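Local coordinates for protein siroheme decarboxylase (Hydrogenobacter thermophilus, PDB 4CH7) that catalyses the decarboxylation of siroheme to 12,18-didecarboxysiroheme, a reaction in the biosynthesis of heme d1, at residues S66-F71 with N102-L107; E79-F84 with E125-K130; V91-E96 with F312-I317. All blocks are in the same frame, centred on the assembly; numbering follows the deposited sequence.

Interaction 1 (S66-F71 with N102-L107); sequences SALIAF and NLWFTL
Ala70 lays its methyl group over the face of the Trp104 indole, with CB 3.4 Å from the centroid of the six-membered ring, a CH-pi contact in which a single methyl lets the broad indole lie flat on the strand. Leu68 meets the same indole at its edge, CG standing 3.6 Å from Trp104 CE3. On the other side of the sheet Ile69 sets its branched CB over the Phe105 ring, 3.8 Å from the centroid, while CG2 touches Phe105 CZ at 3.5 Å. Phe105 CG lies between its own backbone N and carbonyl carbon (chi1 60°), which swings the ring across to Ile69 and turns its edge into the face of Phe71: a T-shaped pair with planes at 88° and centroids 5.1 Å apart.

These strands are antiparallel neighbours in the closed eight-stranded barrel that two AsnC-like domains build within one chain. Ala67 with Leu107, Ile69 with Phe105 and Phe71 with Leu103 are the hydrogen-bonded pairs of these two strands, Ile69 N reaching Phe105 O at 2.7 Å. A classic beta bulge sets two residues, Asn102 and Leu103, opposite the single Phe71, and Asn102 ND2 is tied to Val73 O. Trp104 NE1 is anchored on Phe101 O. Behind the Ile69 and Phe105 layer stand helices 75-87 and 116-126, with Val85 against Phe105 and Val120 against Ile69 and Leu107, whereas Thr106, on the indole's side, lies close to His93.

Interaction 2 (E79-F84 with E125-K130); sequences EEVANF and ERERVK
Glu127 and Phe84 make the main contact where helix 116-126 ends beside helix 75-87, two helices of the first AsnC-like domain that pack on the outside of the shared barrel. The end is a Schellman motif: Arg128 turns to positive phi (54°), with a weak bond from its N to Glu125 O, and Glu127, just before it, faces the neighbouring helix.

No hydrogen bond crosses the contact; it rests on stacking and van der Waals touch. The Glu127 carboxylate is stacked on the Phe84 ring, the two planes only 10° apart, with OE2 3.4 Å above the ring plane and displaced toward the rim. The bend at chi2 (-49°) folds the acid over the ring, and the aliphatic part joins in, CG coming 3.4 Å from Phe84 CD2. Glutamate suits this place because its methylenes give apolar contact while its flat carboxylate lies face to face on the ring.

Among the apolar contacts, Arg126 brings CG to 3.8 Å from Phe84 CE1, using its aliphatic stem and not its guanidinium. Leu331 of helix 323-335 touches both Phe84 and Arg126, and Met123 also packs on Phe84. An alanine in place of Phe84 would take away the flat surface under the Glu127 carboxylate, which would probably be set free to turn, and is likely to open a gap beside Arg126 CG.

Val81 and Glu127 slide past each other in opposite directions, Glu127 OE1 lying 3.3 Å from Val81 CA and 3.4 Å from Val81 CG2.

Interaction 3 (V91-E96 with F312-I317); sequences VSHNYE and FKKVRI
His93 and Lys314 face each other as a non-hydrogen-bonded antiparallel pair, and next to them Asn94 pairs with Lys313, so that strand 91-97 of one AsnC-like half is joined side by side to strand 303-314 of the other within the barrel wall. Three backbone bonds hold the seam: Asn94 N to Lys313 O (2.9 Å), Phe312 N to Asn94 O and Val315 N to Ser92 O. Here too the pairing is bulged in the classic way, Asn94 lying across from Phe312 as well as Lys313.

Among the polar side chains, Lys313, extended throughout (CG anti to the backbone N, chi1 -171°), brings NZ to Val91 O in a weak bond of 3.1 Å; its stronger partner is Asn86 O. Asn94 ND2 is satisfied by Asn86 OD1.

The apolar contact is that of Phe312 CE2, 3.7 Å from Glu96 CB, whose carboxylate is bound by Arg75.

The Lys314 chain runs beside the His93 ring, pointing the same way, with CG 3.3 Å from His93 ND1, a buried nitrogen for which the model offers no partner. At its far end Lys314 NZ lies in the plane of the His93 ring, 3.5 Å from CE1; an amine beside this histidine, the inferred active-site residue, is consistent with a pocket that receives a carboxylate-rich tetrapyrrole.

In the fold
Along the chain the segments alternate: strand 65-71, helix 75-87, strand 91-97, strand 103-109 and the end of helix 116-126 follow in turn, and 312-317 comes far later, from the second AsnC-like half. Interactions 1 and 3, with centres about 9 Å apart, share one sheet, since strand 103-109 lies between strands 65-71 and 91-97. Interaction 2 lies outside it, about 12 Å from interaction 1 and 15 Å from interaction 3, centre to centre; Val81 touches Leu103 and Phe71, and Ala82 touches Phe312. The helix layer thus packs on both strand pairings of one wall, including the seam between the two halves that carries His93, the inferred active-site residue.

Interaction 1 (S66-F71 with N102-L107)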
loop_
_atom_site.group_PDB
_atom_site.type_symbol
_atom_site.label_atom_id
_atom_site.label_comp_id
_atom_site.label_asym_id
_atom_site.label_seq_id
_atom_site.Cartn_x
_atom_site.Cartn_y
_atom_site.Cartn_z
ATOM N N SER A 66 -7.727 5.329 4.371
ATOM C CA SER A 66 -7.693 4.442 3.216
ATOM C C SER A 66 -8.634 3.260 3.406
ATOM O O SER A 66 -8.793 2.750 4.517
ATOM C CB SER A 66 -6.268 3.959 2.939
ATOM O OG SER A 66 -5.722 3.287 4.058
ATOM N N ALA A 67 -9.268 2.837 2.317
ATOM C CA ALA A 67 -10.212 1.730 2.372
ATOM C C ALA A 67 -10.211 0.941 1.075
ATOM O O ALA A 67 -9.747 1.424 0.040
ATOM C CB ALA A 67 -11.613 2.239 2.671
ATOM N N LEU A 68 -10.742 -0.275 1.140
ATOM C CA LEU A 68 -10.936 -1.078 -0.055
ATOM C C LEU A 68 -12.348 -0.832 -0.567
ATOM O O LEU A 68 -13.325 -1.099 0.135
ATOM C CB LEU A 68 -10.728 -2.560 0.249
ATOM C CG LEU A 68 -10.705 -3.527 -0.934
ATOM C CD1 LEU A 68 -9.662 -3.093 -1.948
ATOM C CD2 LEU A 68 -10.427 -4.941 -0.456
ATOM N N ILE A 69 -12.452 -0.308 -1.782
ATOM C CA ILE A 69 -13.751 0.030 -2.353
ATOM C C ILE A 69 -14.153 -0.983 -3.422
ATOM O O ILE A 69 -13.317 -1.422 -4.212
ATOM C CB ILE A 69 -13.744 1.452 -2.946
ATOM C CG1 ILE A 69 -13.168 2.450 -1.937
ATOM C CG2 ILE A 69 -15.146 1.868 -3.367
ATOM C CD1 ILE A 69 -13.913 2.486 -0.610
ATOM N N ALA A 70 -15.430 -1.356 -3.437
ATOM C CA ALA A 70 -15.951 -2.285 -4.435
ATOM C C ALA A 70 -17.165 -1.677 -5.124
ATOM O O ALA A 70 -18.096 -1.238 -4.456
ATOM C CB ALA A 70 -16.323 -3.601 -3.785
ATOM N N PHE A 71 -17.152 -1.648 -6.454
ATOM C CA PHE A 71 -18.280 -1.128 -7.223
ATOM C C PHE A 71 -19.033 -2.252 -7.926
ATOM O O PHE A 71 -18.420 -3.188 -8.446
ATOM C CB PHE A 71 -17.802 -0.121 -8.273
ATOM C CG PHE A 71 -17.571 1.265 -7.736
ATOM C CD1 PHE A 71 -17.636 1.526 -6.372
ATOM C CD2 PHE A 71 -17.301 2.314 -8.605
ATOM C CE1 PHE A 71 -17.426 2.811 -5.881
ATOM C CE2 PHE A 71 -17.090 3.599 -8.125
ATOM C CZ PHE A 71 -17.151 3.849 -6.761
ATOM N N ASN A 102 -17.839 -6.278 -9.178
ATOM C CA ASN A 102 -16.835 -6.674 -10.162
ATOM C C ASN A 102 -15.684 -5.683 -10.314
ATOM O O ASN A 102 -14.751 -5.925 -11.082
ATOM C CB ASN A 102 -17.500 -6.898 -11.521
ATOM C CG ASN A 102 -18.392 -5.742 -11.922
ATOM O OD1 ASN A 102 -18.986 -5.082 -11.070
ATOM N ND2 ASN A 102 -18.496 -5.491 -13.221
ATOM N N LEU A 103 -15.753 -4.564 -9.599
ATOM C CA LEU A 103 -14.670 -3.587 -9.636
ATOM C C LEU A 103 -14.181 -3.256 -8.229
ATOM O O LEU A 103 -14.920 -2.687 -7.424
ATOM C CB LEU A 103 -15.096 -2.312 -10.369
ATOM C CG LEU A 103 -13.942 -1.364 -10.692
ATOM C CD1 LEU A 103 -13.047 -1.976 -11.761
ATOM C CD2 LEU A 103 -14.439 -0.002 -11.124
ATOM N N TRP A 104 -12.931 -3.611 -7.945
ATOM C CA TRP A 104 -12.342 -3.387 -6.633
ATOM C C TRP A 104 -11.113 -2.500 -6.730
ATOM O O TRP A 104 -10.176 -2.803 -7.473
ATOM C CB TRP A 104 -11.953 -4.721 -6.002
ATOM C CG TRP A 104 -13.129 -5.537 -5.577
ATOM C CD1 TRP A 104 -14.007 -6.197 -6.383
ATOM C CD2 TRP A 104 -13.552 -5.790 -4.230
ATOM N NE1 TRP A 104 -14.956 -6.840 -5.621
ATOM C CE2 TRP A 104 -14.696 -6.605 -4.296
ATOM C CE3 TRP A 104 -13.072 -5.403 -2.977
ATOM C CZ2 TRP A 104 -15.371 -7.040 -3.147
ATOM C CZ3 TRP A 104 -13.740 -5.835 -1.842
ATOM C CH2 TRP A 104 -14.873 -6.645 -1.934
ATOM N N PHE A 105 -11.117 -1.406 -5.977
ATOM C CA PHE A 105 -9.948 -0.542 -5.923
ATOM C C PHE A 105 -9.619 -0.088 -4.506
ATOM O O PHE A 105 -10.480 -0.069 -3.622
ATOM C CB PHE A 105 -10.084 0.654 -6.877
ATOM C CG PHE A 105 -11.255 1.544 -6.588
ATOM C CD1 PHE A 105 -12.509 1.254 -7.110
ATOM C CD2 PHE A 105 -11.096 2.692 -5.825
ATOM C CE1 PHE A 105 -13.590 2.080 -6.856
ATOM C CE2 PHE A 105 -12.168 3.525 -5.567
ATOM C CZ PHE A 105 -13.418 3.221 -6.085
ATOM N N THR A 106 -8.354 0.252 -4.298
ATOM C CA THR A 106 -7.906 0.790 -3.024
ATOM C C THR A 106 -7.895 2.307 -3.111
ATOM O O THR A 106 -7.242 2.880 -3.986
ATOM C CB THR A 106 -6.503 0.281 -2.655
ATOM O OG1 THR A 106 -6.538 -1.142 -2.486
ATOM C CG2 THR A 106 -6.022 0.933 -1.365
ATOM N N LEU A 107 -8.636 2.953 -2.217
ATOM C CA LEU A 107 -8.704 4.407 -2.196
ATOM C C LEU A 107 -8.053 4.955 -0.940
ATOM O O LEU A 107 -8.325 4.479 0.161
ATOM C CB LEU A 107 -10.156 4.884 -2.272
ATOM C CG LEU A 107 -10.392 6.389 -2.113
ATOM C CD1 LEU A 107 -9.678 7.160 -3.209
ATOM C CD2 LEU A 107 -11.876 6.707 -2.119
#

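Interaction 2 (E79-F84 with E125-K130)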
loop_
_atom_site.group_PDB
_atom_site.type_symbol
_atom_site.label_atom_id
_atom_site.label_comp_id
_atom_site.label_asym_id
_atom_site.label_seq_id
_atom_site.Cartn_x
_atom_site.Cartn_y
_atom_site.Cartn_z
ATOM N N GLU A 79 -15.442 -0.819 -18.252
ATOM C CA GLU A 79 -14.245 -0.110 -18.698
ATOM C C GLU A 79 -14.336 1.397 -18.474
ATOM O O GLU A 79 -13.400 2.005 -17.957
ATOM C CB GLU A 79 -13.941 -0.406 -20.169
ATOM C CG GLU A 79 -13.236 -1.732 -20.412
ATOM C CD GLU A 79 -12.296 -1.676 -21.599
ATOM O OE1 GLU A 79 -11.239 -1.022 -21.490
ATOM O OE2 GLU A 79 -12.612 -2.290 -22.638
ATOM N N GLU A 80 -15.457 1.995 -18.872
ATOM C CA GLU A 80 -15.693 3.422 -18.665
ATOM C C GLU A 80 -15.513 3.815 -17.199
ATOM O O GLU A 80 -14.813 4.779 -16.883
ATOM C CB GLU A 80 -17.099 3.798 -19.135
ATOM C CG GLU A 80 -17.524 5.209 -18.766
ATOM C CD GLU A 80 -18.906 5.555 -19.284
ATOM O OE1 GLU A 80 -19.559 4.670 -19.878
ATOM O OE2 GLU A 80 -19.338 6.711 -19.098
ATOM N N VAL A 81 -16.149 3.055 -16.312
ATOM C CA VAL A 81 -16.052 3.288 -14.873
ATOM C C VAL A 81 -14.621 3.083 -14.370
ATOM O O VAL A 81 -14.122 3.865 -13.563
ATOM C CB VAL A 81 -17.024 2.376 -14.095
ATOM C CG1 VAL A 81 -16.758 2.444 -12.603
ATOM C CG2 VAL A 81 -18.462 2.767 -14.387
ATOM N N ALA A 82 -13.965 2.038 -14.865
ATOM C CA ALA A 82 -12.601 1.712 -14.457
ATOM C C ALA A 82 -11.626 2.853 -14.733
ATOM O O ALA A 82 -10.788 3.182 -13.890
ATOM C CB ALA A 82 -12.136 0.442 -15.146
ATOM N N ASN A 83 -11.733 3.444 -15.920
ATOM C CA ASN A 83 -10.874 4.559 -16.301
ATOM C C ASN A 83 -11.159 5.812 -15.475
ATOM O O ASN A 83 -10.263 6.617 -15.225
ATOM C CB ASN A 83 -11.014 4.862 -17.795
ATOM C CG ASN A 83 -10.955 3.612 -18.651
ATOM O OD1 ASN A 83 -9.937 2.922 -18.698
ATOM N ND2 ASN A 83 -12.050 3.315 -19.337
ATOM N N PHE A 84 -12.412 5.977 -15.060
ATOM C CA PHE A 84 -12.778 7.069 -14.164
ATOM C C PHE A 84 -12.071 6.900 -12.823
ATOM O O PHE A 84 -11.526 7.855 -12.269
ATOM C CB PHE A 84 -14.293 7.114 -13.952
ATOM C CG PHE A 84 -14.726 8.097 -12.900
ATOM C CD1 PHE A 84 -14.868 9.443 -13.206
ATOM C CD2 PHE A 84 -14.984 7.677 -11.602
ATOM C CE1 PHE A 84 -15.262 10.356 -12.238
ATOM C CE2 PHE A 84 -15.379 8.581 -10.628
ATOM C CZ PHE A 84 -15.518 9.923 -10.946
ATOM N N GLU A 125 -22.071 8.297 -7.548
ATOM C CA GLU A 125 -23.141 9.123 -8.098
ATOM C C GLU A 125 -22.819 9.544 -9.532
ATOM O O GLU A 125 -23.672 9.475 -10.420
ATOM C CB GLU A 125 -23.360 10.363 -7.228
ATOM C CG GLU A 125 -24.461 11.282 -7.736
ATOM C CD GLU A 125 -24.414 12.663 -7.115
ATOM O OE1 GLU A 125 -23.816 12.809 -6.030
ATOM O OE2 GLU A 125 -24.979 13.600 -7.716
ATOM N N ARG A 126 -21.580 9.981 -9.742
ATOM C CA ARG A 126 -21.101 10.407 -11.055
ATOM C C ARG A 126 -21.071 9.248 -12.051
ATOM O O ARG A 126 -21.423 9.410 -13.222
ATOM C CB ARG A 126 -19.708 11.033 -10.915
ATOM C CG ARG A 126 -18.963 11.264 -12.222
ATOM C CD ARG A 126 -19.624 12.330 -13.080
ATOM N NE ARG A 126 -18.880 12.566 -14.314
ATOM C CZ ARG A 126 -19.382 13.175 -15.383
ATOM N NH1 ARG A 126 -20.635 13.604 -15.375
ATOM N NH2 ARG A 126 -18.633 13.346 -16.464
ATOM N N GLU A 127 -20.658 8.078 -11.575
ATOM C CA GLU A 127 -20.586 6.897 -12.425
ATOM C C GLU A 127 -21.898 6.134 -12.441
ATOM O O GLU A 127 -21.992 5.071 -13.056
ATOM C CB GLU A 127 -19.454 5.971 -11.978
ATOM C CG GLU A 127 -18.078 6.516 -12.290
ATOM C CD GLU A 127 -17.959 6.980 -13.725
ATOM O OE1 GLU A 127 -17.809 6.121 -14.615
ATOM O OE2 GLU A 127 -18.026 8.202 -13.968
ATOM N N ARG A 128 -22.903 6.687 -11.765
ATOM C CA ARG A 128 -24.223 6.071 -11.678
ATOM C C ARG A 128 -24.144 4.633 -11.172
ATOM O O ARG A 128 -24.837 3.745 -11.672
ATOM C CB ARG A 128 -24.935 6.127 -13.028
ATOM C CG ARG A 128 -25.122 7.537 -13.571
ATOM C CD ARG A 128 -26.196 7.533 -14.638
ATOM N NE ARG A 128 -27.279 6.629 -14.264
ATOM C CZ ARG A 128 -28.349 6.387 -15.011
ATOM N NH1 ARG A 128 -28.494 6.984 -16.185
ATOM N NH2 ARG A 128 -29.276 5.543 -14.581
ATOM N N VAL A 129 -23.282 4.414 -10.183
ATOM C CA VAL A 129 -23.155 3.112 -9.542
ATOM C C VAL A 129 -23.997 3.103 -8.273
ATOM O O VAL A 129 -23.770 3.909 -7.369
ATOM C CB VAL A 129 -21.689 2.799 -9.197
ATOM C CG1 VAL A 129 -21.586 1.470 -8.469
ATOM C CG2 VAL A 129 -20.842 2.787 -10.461
ATOM N N LYS A 130 -24.970 2.197 -8.209
ATOM C CA LYS A 130 -25.913 2.170 -7.094
ATOM C C LYS A 130 -25.358 1.442 -5.873
ATOM O O LYS A 130 -25.440 1.944 -4.748
ATOM C CB LYS A 130 -27.240 1.538 -7.525
ATOM C CG LYS A 130 -28.373 1.781 -6.545
ATOM C CD LYS A 130 -29.717 1.389 -7.132
ATOM C CE LYS A 130 -29.908 -0.117 -7.156
ATOM N NZ LYS A 130 -31.244 -0.489 -7.704
#

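Interaction 3 (V91-E96 with F312-I317)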
loop_
_atom_site.group_PDB
_atom_site.type_symbol
_atom_site.label_atom_id
_atom_site.label_comp_id
_atom_site.label_asym_id
_atom_site.label_seq_id
_atom_site.Cartn_x
_atom_site.Cartn_y
_atom_site.Cartn_z
ATOM N N VAL A 91 -6.377 6.572 -5.784
ATOM C CA VAL A 91 -6.565 5.157 -6.089
ATOM C C VAL A 91 -5.231 4.508 -6.457
ATOM O O VAL A 91 -4.609 4.882 -7.451
ATOM C CB VAL A 91 -7.585 4.945 -7.223
ATOM C CG1 VAL A 91 -7.648 3.476 -7.612
ATOM C CG2 VAL A 91 -8.954 5.440 -6.792
ATOM N N SER A 92 -4.795 3.544 -5.649
ATOM C CA SER A 92 -3.503 2.889 -5.849
ATOM C C SER A 92 -3.623 1.662 -6.748
ATOM O O SER A 92 -2.950 1.562 -7.775
ATOM C CB SER A 92 -2.895 2.492 -4.503
ATOM O OG SER A 92 -3.755 1.620 -3.791
ATOM N N HIS A 93 -4.483 0.729 -6.353
ATOM C CA HIS A 93 -4.740 -0.454 -7.159
ATOM C C HIS A 93 -6.179 -0.434 -7.640
ATOM O O HIS A 93 -7.066 0.022 -6.921
ATOM C CB HIS A 93 -4.485 -1.721 -6.343
ATOM C CG HIS A 93 -3.154 -1.738 -5.658
ATOM N ND1 HIS A 93 -1.998 -2.141 -6.290
ATOM C CD2 HIS A 93 -2.798 -1.399 -4.397
ATOM C CE1 HIS A 93 -0.985 -2.047 -5.446
ATOM N NE2 HIS A 93 -1.442 -1.601 -4.292
ATOM N N ASN A 94 -6.408 -0.913 -8.860
ATOM C CA ASN A 94 -7.764 -1.074 -9.376
ATOM C C ASN A 94 -7.868 -2.380 -10.151
ATOM O O ASN A 94 -7.053 -2.651 -11.034
ATOM C CB ASN A 94 -8.168 0.108 -10.262
ATOM C CG ASN A 94 -9.637 0.065 -10.664
ATOM O OD1 ASN A 94 -10.433 -0.668 -10.080
ATOM N ND2 ASN A 94 -10.001 0.862 -11.661
ATOM N N TYR A 95 -8.870 -3.186 -9.820
ATOM C CA TYR A 95 -8.987 -4.512 -10.404
ATOM C C TYR A 95 -10.411 -4.855 -10.810
ATOM O O TYR A 95 -11.375 -4.444 -10.159
ATOM C CB TYR A 95 -8.471 -5.566 -9.421
ATOM C CG TYR A 95 -6.975 -5.547 -9.238
ATOM C CD1 TYR A 95 -6.140 -6.141 -10.171
ATOM C CD2 TYR A 95 -6.394 -4.940 -8.132
ATOM C CE1 TYR A 95 -4.773 -6.129 -10.015
ATOM C CE2 TYR A 95 -5.022 -4.922 -7.967
ATOM C CZ TYR A 95 -4.216 -5.518 -8.914
ATOM O OH TYR A 95 -2.849 -5.507 -8.761
ATOM N N GLU A 96 -10.531 -5.603 -11.900
ATOM C CA GLU A 96 -11.783 -6.267 -12.216
ATOM C C GLU A 96 -11.732 -7.644 -11.582
ATOM O O GLU A 96 -10.762 -8.384 -11.767
ATOM C CB GLU A 96 -11.980 -6.396 -13.722
ATOM C CG GLU A 96 -13.195 -7.233 -14.094
ATOM C CD GLU A 96 -13.366 -7.382 -15.586
ATOM O OE1 GLU A 96 -12.741 -6.609 -16.338
ATOM O OE2 GLU A 96 -14.129 -8.274 -16.005
ATOM N N PHE A 312 -6.325 -2.568 -13.950
ATOM C CA PHE A 312 -6.476 -1.260 -14.573
ATOM C C PHE A 312 -5.410 -0.290 -14.098
ATOM O O PHE A 312 -5.086 0.678 -14.791
ATOM C CB PHE A 312 -7.858 -0.686 -14.269
ATOM C CG PHE A 312 -8.981 -1.478 -14.863
ATOM C CD1 PHE A 312 -9.195 -1.473 -16.233
ATOM C CD2 PHE A 312 -9.827 -2.222 -14.055
ATOM C CE1 PHE A 312 -10.227 -2.201 -16.791
ATOM C CE2 PHE A 312 -10.864 -2.951 -14.604
ATOM C CZ PHE A 312 -11.061 -2.942 -15.976
ATOM N N LYS A 313 -4.866 -0.554 -12.915
ATOM C CA LYS A 313 -3.941 0.376 -12.290
ATOM C C LYS A 313 -3.208 -0.268 -11.123
ATOM O O LYS A 313 -3.821 -0.903 -10.262
ATOM C CB LYS A 313 -4.705 1.609 -11.805
ATOM C CG LYS A 313 -3.832 2.752 -11.321
ATOM C CD LYS A 313 -4.698 3.942 -10.948
ATOM C CE LYS A 313 -3.857 5.144 -10.573
ATOM N NZ LYS A 313 -4.709 6.311 -10.227
ATOM N N LYS A 314 -1.890 -0.109 -11.109
ATOM C CA LYS A 314 -1.085 -0.492 -9.961
ATOM C C LYS A 314 0.069 0.484 -9.825
ATOM O O LYS A 314 1.183 0.220 -10.277
ATOM C CB LYS A 314 -0.549 -1.916 -10.094
ATOM C CG LYS A 314 0.157 -2.409 -8.840
ATOM C CD LYS A 314 0.849 -3.737 -9.067
ATOM C CE LYS A 314 1.188 -4.400 -7.742
ATOM N NZ LYS A 314 1.906 -3.484 -6.814
ATOM N N VAL A 315 -0.219 1.628 -9.219
ATOM C CA VAL A 315 0.805 2.602 -8.896
ATOM C C VAL A 315 0.803 2.734 -7.387
ATOM O O VAL A 315 -0.053 2.160 -6.714
ATOM C CB VAL A 315 0.492 3.972 -9.523
ATOM C CG1 VAL A 315 0.197 3.821 -11.004
ATOM C CG2 VAL A 315 -0.692 4.618 -8.822
ATOM N N ARG A 316 1.762 3.472 -6.847
ATOM C CA ARG A 316 1.668 3.865 -5.454
ATOM C C ARG A 316 1.503 5.371 -5.380
ATOM O O ARG A 316 2.148 6.122 -6.113
ATOM C CB ARG A 316 2.877 3.404 -4.649
ATOM C CG ARG A 316 4.191 3.934 -5.152
ATOM C CD ARG A 316 5.300 3.614 -4.181
ATOM N NE ARG A 316 6.552 3.389 -4.887
ATOM C CZ ARG A 316 7.743 3.366 -4.305
ATOM N NH1 ARG A 316 7.854 3.567 -2.999
ATOM N NH2 ARG A 316 8.823 3.148 -5.036
ATOM N N ILE A 317 0.616 5.800 -4.493
ATOM C CA ILE A 317 0.255 7.201 -4.374
ATOM C C ILE A 317 1.419 8.056 -3.890
ATOM O O ILE A 317 2.297 7.583 -3.164
ATOM C CB ILE A 317 -0.921 7.376 -3.401
ATOM C CG1 ILE A 317 -0.580 6.770 -2.036
ATOM C CG2 ILE A 317 -2.174 6.717 -3.958
ATOM C CD1 ILE A 317 -1.644 6.992 -0.986
#